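PDB 4GVB: KP6 killer toxin subunit alpha from Ustilago maydis virus P6, which kills sensitive cells of the same or related fungal species as part of a heterodimer with the beta subunit, the alpha subunit being known to recognise cellular receptors. Local coordinates for residues A[18-21]-A[22-25]. Numbering follows the deposited sequence.
Sequences CTAH and GTGN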
loop_
_atom_site.group_PDB
_atom_site.type_symbol
_atom_site.label_atom_id
_atom_site.label_comp_id
_atom_site.label_asym_id
_atom_site.label_seq_id
_atom_site.Cartn_x
_atom_site.Cartn_y
_atom_site.Cartn_z
ATOM N N CYS A 18 7.869 2.730 -4.536
ATOM C CA CYS A 18 6.780 2.137 -5.302
ATOM C C CYS A 18 6.172 3.174 -6.252
ATOM O O CYS A 18 6.055 4.336 -5.899
ATOM C CB CYS A 18 5.702 1.603 -4.355
ATOM S SG CYS A 18 6.273 0.275 -3.270
ATOM N N THR A 19 5.792 2.739 -7.452
ATOM C CA THR A 19 5.155 3.620 -8.426
ATOM C C THR A 19 3.848 3.049 -8.963
ATOM O O THR A 19 3.735 1.859 -9.211
ATOM C CB THR A 19 6.089 3.946 -9.607
ATOM O OG1 THR A 19 6.442 2.742 -10.296
ATOM C CG2 THR A 19 7.350 4.631 -9.112
ATOM N N ALA A 20 2.851 3.907 -9.113
ATOM C CA ALA A 20 1.575 3.497 -9.689
ATOM C C ALA A 20 1.788 3.116 -11.142
ATOM O O ALA A 20 2.459 3.838 -11.885
ATOM C CB ALA A 20 0.585 4.613 -9.582
ATOM N N HIS A 21 1.255 1.973 -11.557
ATOM C CA HIS A 21 1.362 1.609 -12.964
ATOM C C HIS A 21 0.638 2.661 -13.824
ATOM O O HIS A 21 -0.263 3.350 -13.345
ATOM C CB HIS A 21 0.854 0.183 -13.220
ATOM C CG HIS A 21 -0.640 0.050 -13.215
ATOM N ND1 HIS A 21 -1.297 -0.920 -12.485
ATOM C CD2 HIS A 21 -1.601 0.743 -13.870
ATOM C CE1 HIS A 21 -2.602 -0.811 -12.685
ATOM N NE2 HIS A 21 -2.813 0.191 -13.520
ATOM N N GLY A 22 1.054 2.806 -15.079
ATOM C CA GLY A 22 0.475 3.814 -15.951
ATOM C C GLY A 22 0.945 5.229 -15.650
ATOM O O GLY A 22 1.745 5.791 -16.396
ATOM N N THR A 23 0.453 5.806 -14.554
ATOM C CA THR A 23 0.810 7.171 -14.174
ATOM C C THR A 23 2.269 7.323 -13.761
ATOM O O THR A 23 2.859 8.391 -13.938
ATOM C CB THR A 23 -0.057 7.686 -13.011
ATOM O OG1 THR A 23 -0.025 6.740 -11.937
ATOM C CG2 THR A 23 -1.489 7.883 -13.455
ATOM N N GLY A 24 2.841 6.267 -13.191
ATOM C CA GLY A 24 4.197 6.320 -12.676
ATOM C C GLY A 24 4.282 7.204 -11.454
ATOM O O GLY A 24 5.368 7.500 -10.958
ATOM N N ASN A 25 3.132 7.639 -10.962
ATOM C CA ASN A 25 3.105 8.444 -9.754
ATOM C C ASN A 25 3.731 7.694 -8.582
ATOM O O ASN A 25 3.563 6.472 -8.443
ATOM C CB ASN A 25 1.676 8.873 -9.411
ATOM C CG ASN A 25 1.081 9.829 -10.446
ATOM O OD1 ASN A 25 1.685 10.098 -11.486
ATOM N ND2 ASN A 25 -0.117 10.336 -10.160
#
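Ala20 and Gly24 close an alpha-turn in the loop that leaves strand 14-19 and reverses the chain toward helix 28-33. Its defining bond runs from Gly24 N to Ala20 O over 2.8 Å. Next to it, Ala20 N donates to Asn25 O at 2.7 Å, nearly straight at 167° and in the carbonyl plane, while Thr19 CA adds a CA-H...O contact of 3.3 Å to that same Asn25 O. Both polar backbone atoms of Ala20 are thus satisfied by the returning chain.

Within the loop, Gly22 is the middle residue of a classic gamma-turn: Thr23 N reaches His21 O at 2.8 Å, standing above the carbonyl plane with a C=O...N angle of only 98°. Gly22 and Gly24 both have positive phi, which glycine adopts readily, and at Gly22 a CB would also collide with His21 O.

Outward, the His21 ring meets the ring of His69 of the beta subunit, which also packs on Ala20 and Thr23, so the bend belongs to the heterodimer interface. Before the bend, within strand 14-19, Cys18 forms a disulfide with Cys65.

Ala20 suits its buried place because its single methyl can lie against the Thr23 hydroxyl. Thr23 chi1 of 52° sets OG1 between its own backbone N and carbonyl carbon, 3.2 Å from Ala20 CB, where it accepts a weak ST-turn bond of 3.4 Å from Asn25 N.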